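Beta-lactamase (Francisella tularensis subsp. tularensis, PDB 3P09) probably hydrolyses the ring amide of beta-lactam antibiotics to give substituted beta-amino acids, and so probably contributes to antibiotic resistance. Local coordinates at residues I244-P247 / Q251-A254; N33-K38 / P268-I273; G72-Y77 / Q117-A122. One frame throughout, in Å; residues are numbered along the deposited sequence.

The three contacts sit far apart in a class A beta-lactamase fold. Contact 1 is a largely buried piece of the beta hairpin 239-246/253-260 and the only one of the three built on strand pairing. Contact 2 lies at the edge of the molecule, where the end of helix 24-35 meets the start of helix 271-289, and mixes ring packing with water bridges. Strand 253-260 of contact 1 is followed by helix 271-289 of contact 2, and Ile253 packs farther along that helix, yet the centres are 25 Å apart. Contact 3 is a small buried meeting of two helices, about 31 Å from contact 2 between centres, with an asparagine amide against aliphatic side chains.

Contact 1: I244-P247 / Q251-A254; sequences IIWP and QPIA
The beta hairpin of strands 239-246 and 253-260 is held together here by Ile245 and Ile253, an antiparallel hydrogen-bonded pair. Ile245 N donates to Ile253 O at 2.9 Å, and Ile253 N returns a bond to Ile245 O at 2.8 Å. Next to them, Ile244 and Ala254 form a non-hydrogen-bonded pair, in which CD1 of Ile244 rests on CB of Ala254 at 3.7 Å. These two side chains lie on the sheet face covered by helix 178-190. On the other face, with CG1 set between its backbone N and carbonyl carbon (chi1 54°), Ile253 lays CG1 against CB of Ile245, 3.9 Å away. Its side chain also meets Leu285 and Tyr289 of helix 271-289. Toward the turn the pairing gives way to a CH-pi contact: CB of Pro252 stands 3.8 Å from the centroid of the five-membered ring of Trp246, 21° off the ring normal. CG2 of Ile244 lies under the same indole face, and Pro247 CD meets Gln251 O at 3.3 Å. Two-sided burial of this kind suits a hairpin in the central antiparallel sheet of the class A beta-lactamase fold, which has helices packed on both faces.

Contact 2: N33-K38 / P268-I273; sequences NKYDGK and PSNEEI. With SO4 (sulfate ion), chain G.
Tyr35, the last residue of helix 24-35, packs its ring against Asn270 and Ile273 at the N-terminus of helix 271-289, joining the first and last helices of this class A beta-lactamase. The tight part is the ring itself. ND2 of Asn270 comes over one face, 3.3 Å from CD1 of Tyr35, with the amide plane turned 82° from the ring. CG of Lys34 covers the opposite face over its centre. Ile273 slides past the ring obliquely, its CG1 3.6 Å from CD2 of Tyr35, and Tyr259 of strand 253-260 touches Tyr35, Asn270 and Ile273. Asn270 is also the N-cap of the helix: with CG anti to the backbone N (chi1 -179°), its OD1 receives Ile273 N at 3.0 Å, the donor standing well above the carbonyl plane. The amide thus has both ends engaged, the oxygen in the cap and the nitrogen toward the ring and a water.

The outer side is looser and wetter. That water links Asn270 ND2 to the carbonyl O of Tyr35, just before the chain leaves the helix at Asp36. Farther out, Lys38 NZ bonds weakly to a sulfate, probably from the crystallisation liquor. The phenol is bonded to Gln276 and has a weak bond from Lys34 NZ, while Glu272 meets it mainly through solvent: a second water lies 3.2 Å from Tyr35 OH and donates to Glu272 OE1 at 2.8 Å.

Contact 3: G72-Y77 / Q117-A122; sequences GAILDY and QLNYAA
Helices 66-80 and 115-123 approach each other with the CA atoms of Ile74 and Asn119 8.0 Å apart, each helix carrying regular backbone bonds such as Asp76 N to Gly72 O and Ala122 N to Leu118 O. Both belong to the helical part of the class A beta-lactamase fold. Helix 66-80 probably carries the lysine of the SxxK motif at its start, and helix 115-123 runs just ahead of Ser125, probably the serine of the class A SDN element, whose third residue is here a serine.

The contact is narrow and rests on one amide. Asn119, its CG anti to its carbonyl carbon (chi1 -77°), extends toward the other helix. The CG2 methyl of Ile74 lies almost on the line of the Asn119 CB-CG bond, between the two amide ends, 3.5 Å from OD1 and equally 3.5 Å from ND2 of Asn119, while CB of Ile74 is 3.7 Å from the same OD1. The side chains as a whole cross at a slant, by van der Waals contact alone. Leu75, one residue along, adds a lighter touch.

All three residues are buried, which leaves the amide in largely aliphatic surroundings that also include Leu85 and Leu133. Its two ends fare differently. ND2 donates a hydrogen bond to the hydroxyl of Tyr205 on helix 196-208, tying a third helix to the pair and helping to fix the rotation of the group. OD1 is buried against Ile74 with no polar partner in the model. On the nitrogen side, CD2 of Leu75 ends 4.2 Å from ND2 of Asn119.

Contact 1: I244-P247 / Q251-A254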
loop_
_atom_site.group_PDB
_atom_site.type_symbol
_atom_site.label_atom_id
_atom_site.label_comp_id
_atom_site.label_asym_id
_atom_site.label_seq_id
_atom_site.Cartn_x
_atom_site.Cartn_y
_atom_site.Cartn_z
ATOM N N ILE A 244 1.249 -8.573 2.699
ATOM C CA ILE A 244 1.603 -9.947 2.378
ATOM C C ILE A 244 1.724 -10.674 3.698
ATOM O O ILE A 244 2.303 -10.153 4.651
ATOM C CB ILE A 244 2.945 -10.068 1.661
ATOM C CG1 ILE A 244 2.935 -9.307 0.336
ATOM C CG2 ILE A 244 3.248 -11.542 1.423
ATOM C CD1 ILE A 244 1.951 -9.819 -0.639
ATOM N N ILE A 245 1.186 -11.884 3.752
ATOM C CA ILE A 245 1.131 -12.638 4.996
ATOM C C ILE A 245 1.658 -14.031 4.734
ATOM O O ILE A 245 1.337 -14.623 3.704
ATOM C CB ILE A 245 -0.316 -12.761 5.491
ATOM C CG1 ILE A 245 -0.923 -11.365 5.676
ATOM C CG2 ILE A 245 -0.378 -13.584 6.768
ATOM C CD1 ILE A 245 -2.419 -11.367 5.977
ATOM N N TRP A 246 2.487 -14.523 5.654
ATOM C CA TRP A 246 3.010 -15.884 5.603
ATOM C C TRP A 246 2.405 -16.651 6.757
ATOM O O TRP A 246 2.913 -16.585 7.878
ATOM C CB TRP A 246 4.531 -15.889 5.770
ATOM C CG TRP A 246 5.300 -15.333 4.602
ATOM C CD1 TRP A 246 5.934 -16.045 3.623
ATOM C CD2 TRP A 246 5.533 -13.948 4.305
ATOM N NE1 TRP A 246 6.535 -15.182 2.731
ATOM C CE2 TRP A 246 6.301 -13.894 3.129
ATOM C CE3 TRP A 246 5.154 -12.748 4.915
ATOM C CZ2 TRP A 246 6.708 -12.691 2.559
ATOM C CZ3 TRP A 246 5.552 -11.558 4.344
ATOM C CH2 TRP A 246 6.323 -11.538 3.178
ATOM N N PRO A 247 1.303 -17.366 6.503
ATOM C CA PRO A 247 0.687 -18.135 7.582
ATOM C C PRO A 247 1.630 -19.262 7.979
ATOM O O PRO A 247 2.351 -19.779 7.127
ATOM C CB PRO A 247 -0.577 -18.715 6.926
ATOM C CG PRO A 247 -0.759 -17.929 5.626
ATOM C CD PRO A 247 0.642 -17.610 5.209
ATOM N N GLN A 251 1.879 -21.354 2.273
ATOM C CA GLN A 251 2.487 -20.451 1.308
ATOM C C GLN A 251 1.966 -19.047 1.544
ATOM O O GLN A 251 0.912 -18.876 2.140
ATOM C CB GLN A 251 2.206 -20.914 -0.111
ATOM C CG GLN A 251 3.019 -22.147 -0.483
ATOM C CD GLN A 251 2.829 -22.542 -1.924
ATOM O OE1 GLN A 251 2.932 -21.708 -2.821
ATOM N NE2 GLN A 251 2.540 -23.820 -2.157
ATOM N N PRO A 252 2.716 -18.034 1.092
ATOM C CA PRO A 252 2.256 -16.675 1.384
ATOM C C PRO A 252 0.971 -16.298 0.658
ATOM O O PRO A 252 0.643 -16.848 -0.397
ATOM C CB PRO A 252 3.425 -15.794 0.926
ATOM C CG PRO A 252 4.217 -16.639 -0.011
ATOM C CD PRO A 252 4.043 -18.056 0.446
ATOM N N ILE A 253 0.237 -15.358 1.249
ATOM C CA ILE A 253 -0.971 -14.833 0.628
ATOM C C ILE A 253 -0.898 -13.317 0.618
ATOM O O ILE A 253 -0.088 -12.721 1.331
ATOM C CB ILE A 253 -2.241 -15.296 1.368
ATOM C CG1 ILE A 253 -2.160 -14.943 2.855
ATOM C CG2 ILE A 253 -2.398 -16.804 1.254
ATOM C CD1 ILE A 253 -3.498 -14.733 3.480
ATOM N N ALA A 254 -1.704 -12.682 -0.219
ATOM C CA ALA A 254 -1.789 -11.223 -0.166
ATOM C C ALA A 254 -3.183 -10.874 0.306
ATOM O O ALA A 254 -4.141 -11.601 0.030
ATOM C CB ALA A 254 -1.511 -10.613 -1.520
#

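Contact 2: N33-K38 / P268-I273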
loop_
_atom_site.group_PDB
_atom_site.type_symbol
_atom_site.label_atom_id
_atom_site.label_comp_id
_atom_site.label_asym_id
_atom_site.label_seq_id
_atom_site.Cartn_x
_atom_site.Cartn_y
_atom_site.Cartn_z
ATOM N N ASN A 33 -22.768 -1.818 8.030
ATOM C CA ASN A 33 -23.931 -1.349 8.774
ATOM C C ASN A 33 -23.518 -0.684 10.076
ATOM O O ASN A 33 -24.086 0.328 10.494
ATOM C CB ASN A 33 -24.853 -2.524 9.089
ATOM C CG ASN A 33 -25.566 -3.047 7.857
ATOM O OD1 ASN A 33 -25.738 -2.324 6.879
ATOM N ND2 ASN A 33 -25.988 -4.311 7.900
ATOM N N LYS A 34 -22.519 -1.277 10.714
ATOM C CA LYS A 34 -22.036 -0.817 12.000
ATOM C C LYS A 34 -21.320 0.532 11.887
ATOM O O LYS A 34 -21.514 1.418 12.726
ATOM C CB LYS A 34 -21.103 -1.887 12.580
ATOM C CG LYS A 34 -20.597 -1.636 13.976
ATOM C CD LYS A 34 -19.803 -2.856 14.451
ATOM C CE LYS A 34 -19.093 -2.603 15.769
ATOM N NZ LYS A 34 -18.055 -3.638 16.024
ATOM N N TYR A 35 -20.507 0.696 10.843
ATOM C CA TYR A 35 -19.620 1.861 10.757
ATOM C C TYR A 35 -19.921 2.862 9.630
ATOM O O TYR A 35 -19.237 3.885 9.508
ATOM C CB TYR A 35 -18.173 1.394 10.625
ATOM C CG TYR A 35 -17.611 0.773 11.867
ATOM C CD1 TYR A 35 -17.437 1.518 13.023
ATOM C CD2 TYR A 35 -17.230 -0.561 11.883
ATOM C CE1 TYR A 35 -16.902 0.945 14.169
ATOM C CE2 TYR A 35 -16.706 -1.140 13.017
ATOM C CZ TYR A 35 -16.542 -0.390 14.155
ATOM O OH TYR A 35 -16.003 -0.986 15.277
ATOM N N ASP A 36 -20.943 2.564 8.834
ATOM C CA ASP A 36 -21.230 3.288 7.596
ATOM C C ASP A 36 -20.104 3.090 6.582
ATOM O O ASP A 36 -19.041 2.544 6.905
ATOM C CB ASP A 36 -21.437 4.790 7.834
ATOM C CG ASP A 36 -22.552 5.091 8.830
ATOM O OD1 ASP A 36 -23.551 4.339 8.883
ATOM O OD2 ASP A 36 -22.421 6.103 9.552
ATOM N N GLY A 37 -20.343 3.546 5.355
ATOM C CA GLY A 37 -19.351 3.461 4.299
ATOM C C GLY A 37 -19.209 2.081 3.687
ATOM O O GLY A 37 -20.105 1.232 3.798
ATOM N N LYS A 38 -18.076 1.862 3.024
ATOM C CA LYS A 38 -17.861 0.647 2.248
ATOM C C LYS A 38 -16.525 0.026 2.618
ATOM O O LYS A 38 -15.526 0.731 2.777
ATOM C CB LYS A 38 -17.874 0.974 0.754
ATOM C CG LYS A 38 -19.244 1.385 0.228
ATOM C CD LYS A 38 -19.970 0.205 -0.392
ATOM C CE LYS A 38 -21.436 0.524 -0.604
ATOM N NZ LYS A 38 -22.226 -0.706 -0.890
ATOM N N PRO A 268 -13.431 10.863 9.979
ATOM C CA PRO A 268 -12.040 10.523 10.289
ATOM C C PRO A 268 -11.722 9.063 9.968
ATOM O O PRO A 268 -12.629 8.260 9.766
ATOM C CB PRO A 268 -11.957 10.764 11.798
ATOM C CG PRO A 268 -13.323 10.506 12.286
ATOM C CD PRO A 268 -14.257 10.975 11.196
ATOM N N SER A 269 -10.440 8.730 9.917
ATOM C CA SER A 269 -10.017 7.355 9.646
ATOM C C SER A 269 -10.600 6.366 10.665
ATOM O O SER A 269 -10.945 6.738 11.794
ATOM C CB SER A 269 -8.493 7.268 9.650
ATOM O OG SER A 269 -8.000 7.538 10.951
ATOM N N ASN A 270 -10.698 5.104 10.267
ATOM C CA ASN A 270 -11.284 4.080 11.118
ATOM C C ASN A 270 -10.448 2.811 11.042
ATOM O O ASN A 270 -10.605 2.023 10.120
ATOM C CB ASN A 270 -12.724 3.794 10.663
ATOM C CG ASN A 270 -13.415 2.742 11.520
ATOM O OD1 ASN A 270 -12.769 1.999 12.264
ATOM N ND2 ASN A 270 -14.736 2.675 11.416
ATOM N N GLU A 271 -9.545 2.631 12.000
ATOM C CA GLU A 271 -8.691 1.446 12.036
ATOM C C GLU A 271 -9.430 0.228 12.593
ATOM O O GLU A 271 -9.103 -0.917 12.272
ATOM C CB GLU A 271 -7.433 1.723 12.865
ATOM C CG GLU A 271 -6.496 2.772 12.248
ATOM C CD GLU A 271 -5.146 2.854 12.962
ATOM O OE1 GLU A 271 -5.131 3.101 14.187
ATOM O OE2 GLU A 271 -4.102 2.657 12.294
ATOM N N GLU A 272 -10.436 0.465 13.422
ATOM C CA GLU A 272 -11.118 -0.646 14.080
ATOM C C GLU A 272 -11.834 -1.538 13.074
ATOM O O GLU A 272 -11.877 -2.758 13.236
ATOM C CB GLU A 272 -12.113 -0.140 15.128
ATOM C CG GLU A 272 -11.701 1.163 15.790
ATOM C CD GLU A 272 -11.227 0.976 17.217
ATOM O OE1 GLU A 272 -11.885 0.226 17.971
ATOM O OE2 GLU A 272 -10.194 1.582 17.581
ATOM N N ILE A 273 -12.410 -0.944 12.037
ATOM C CA ILE A 273 -13.087 -1.763 11.048
ATOM C C ILE A 273 -12.097 -2.669 10.306
ATOM O O ILE A 273 -12.407 -3.824 10.008
ATOM C CB ILE A 273 -13.928 -0.943 10.071
ATOM C CG1 ILE A 273 -14.941 -1.852 9.372
ATOM C CG2 ILE A 273 -13.044 -0.209 9.045
ATOM C CD1 ILE A 273 -15.839 -1.116 8.385
HETATM S S SO4 G . -25.547 -2.014 -2.325
HETATM O O1 SO4 G . -25.125 -2.068 -0.925
HETATM O O2 SO4 G . -26.995 -1.829 -2.396
HETATM O O3 SO4 G . -24.884 -0.893 -2.988
HETATM O O4 SO4 G . -25.192 -3.265 -2.993
HETATM O O HOH W 1 -16.565 4.771 10.711
HETATM O O HOH W 2 -14.522 0.921 17.307
#

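Contact 3: G72-Y77 / Q117-A122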
loop_
_atom_site.group_PDB
_atom_site.type_symbol
_atom_site.label_atom_id
_atom_site.label_comp_id
_atom_site.label_asym_id
_atom_site.label_seq_id
_atom_site.Cartn_x
_atom_site.Cartn_y
_atom_site.Cartn_z
ATOM N N GLY A 72 8.088 -0.463 -6.119
ATOM C CA GLY A 72 8.159 -1.504 -7.125
ATOM C C GLY A 72 8.741 -0.980 -8.438
ATOM O O GLY A 72 9.614 -1.601 -9.046
ATOM N N ALA A 73 8.252 0.175 -8.871
ATOM C CA ALA A 73 8.736 0.813 -10.088
ATOM C C ALA A 73 10.221 1.132 -9.998
ATOM O O ALA A 73 10.963 0.981 -10.966
ATOM C CB ALA A 73 7.939 2.081 -10.371
ATOM N N ILE A 74 10.648 1.611 -8.837
ATOM C CA ILE A 74 12.053 1.929 -8.635
ATOM C C ILE A 74 12.912 0.674 -8.744
ATOM O O ILE A 74 13.990 0.695 -9.343
ATOM C CB ILE A 74 12.260 2.601 -7.262
ATOM C CG1 ILE A 74 11.637 4.000 -7.273
ATOM C CG2 ILE A 74 13.756 2.653 -6.891
ATOM C CD1 ILE A 74 12.449 5.012 -8.084
ATOM N N LEU A 75 12.438 -0.430 -8.178
ATOM C CA LEU A 75 13.196 -1.685 -8.233
ATOM C C LEU A 75 13.295 -2.217 -9.659
ATOM O O LEU A 75 14.330 -2.758 -10.072
ATOM C CB LEU A 75 12.557 -2.731 -7.317
ATOM C CG LEU A 75 12.648 -2.394 -5.822
ATOM C CD1 LEU A 75 11.762 -3.291 -4.985
ATOM C CD2 LEU A 75 14.086 -2.494 -5.359
ATOM N N ASP A 76 12.211 -2.069 -10.408
ATOM C CA ASP A 76 12.196 -2.467 -11.806
ATOM C C ASP A 76 13.215 -1.595 -12.539
ATOM O O ASP A 76 14.012 -2.087 -13.337
ATOM C CB ASP A 76 10.774 -2.289 -12.365
ATOM C CG ASP A 76 10.701 -2.416 -13.885
ATOM O OD1 ASP A 76 10.487 -3.541 -14.383
ATOM O OD2 ASP A 76 10.821 -1.383 -14.580
ATOM N N TYR A 77 13.204 -0.299 -12.240
ATOM C CA TYR A 77 14.153 0.632 -12.856
ATOM C C TYR A 77 15.579 0.159 -12.610
ATOM O O TYR A 77 16.406 0.099 -13.531
ATOM C CB TYR A 77 13.962 2.038 -12.285
ATOM C CG TYR A 77 14.701 3.123 -13.038
ATOM C CD1 TYR A 77 14.096 3.791 -14.096
ATOM C CD2 TYR A 77 15.999 3.474 -12.699
ATOM C CE1 TYR A 77 14.764 4.783 -14.799
ATOM C CE2 TYR A 77 16.677 4.473 -13.394
ATOM C CZ TYR A 77 16.051 5.123 -14.439
ATOM O OH TYR A 77 16.713 6.108 -15.136
ATOM N N GLN A 117 17.658 3.760 0.416
ATOM C CA GLN A 117 17.245 4.367 1.680
ATOM C C GLN A 117 15.934 5.131 1.529
ATOM O O GLN A 117 15.128 5.199 2.467
ATOM C CB GLN A 117 18.330 5.316 2.208
ATOM C CG GLN A 117 19.544 4.575 2.756
ATOM C CD GLN A 117 20.655 5.504 3.167
ATOM O OE1 GLN A 117 21.007 6.430 2.434
ATOM N NE2 GLN A 117 21.212 5.273 4.356
ATOM N N LEU A 118 15.734 5.733 0.362
ATOM C CA LEU A 118 14.502 6.472 0.096
ATOM C C LEU A 118 13.340 5.508 -0.087
ATOM O O LEU A 118 12.221 5.809 0.298
ATOM C CB LEU A 118 14.658 7.371 -1.139
ATOM C CG LEU A 118 15.553 8.586 -0.892
ATOM C CD1 LEU A 118 16.192 9.121 -2.185
ATOM C CD2 LEU A 118 14.752 9.670 -0.191
ATOM N N ASN A 119 13.612 4.351 -0.688
ATOM C CA ASN A 119 12.592 3.317 -0.798
ATOM C C ASN A 119 12.090 2.913 0.574
ATOM O O ASN A 119 10.894 2.810 0.797
ATOM C CB ASN A 119 13.137 2.069 -1.495
ATOM C CG ASN A 119 13.253 2.229 -2.988
ATOM O OD1 ASN A 119 12.637 3.117 -3.588
ATOM N ND2 ASN A 119 14.012 1.338 -3.612
ATOM N N TYR A 120 13.031 2.647 1.483
ATOM C CA TYR A 120 12.697 2.263 2.846
ATOM C C TYR A 120 11.825 3.327 3.482
ATOM O O TYR A 120 10.791 3.028 4.077
ATOM C CB TYR A 120 13.997 2.046 3.643
ATOM C CG TYR A 120 13.829 1.982 5.139
ATOM C CD1 TYR A 120 13.959 3.125 5.926
ATOM C CD2 TYR A 120 13.560 0.778 5.776
ATOM C CE1 TYR A 120 13.820 3.063 7.315
ATOM C CE2 TYR A 120 13.416 0.713 7.164
ATOM C CZ TYR A 120 13.550 1.855 7.923
ATOM O OH TYR A 120 13.407 1.782 9.304
ATOM N N ALA A 121 12.239 4.582 3.342
ATOM C CA ALA A 121 11.484 5.710 3.873
ATOM C C ALA A 121 10.067 5.771 3.299
ATOM O O ALA A 121 9.109 5.997 4.043
ATOM C CB ALA A 121 12.209 7.008 3.572
ATOM N N ALA A 122 9.947 5.600 1.979
ATOM C CA ALA A 122 8.649 5.664 1.304
ATOM C C ALA A 122 7.703 4.575 1.797
ATOM O O ALA A 122 6.508 4.822 1.998
ATOM C CB ALA A 122 8.812 5.576 -0.216
#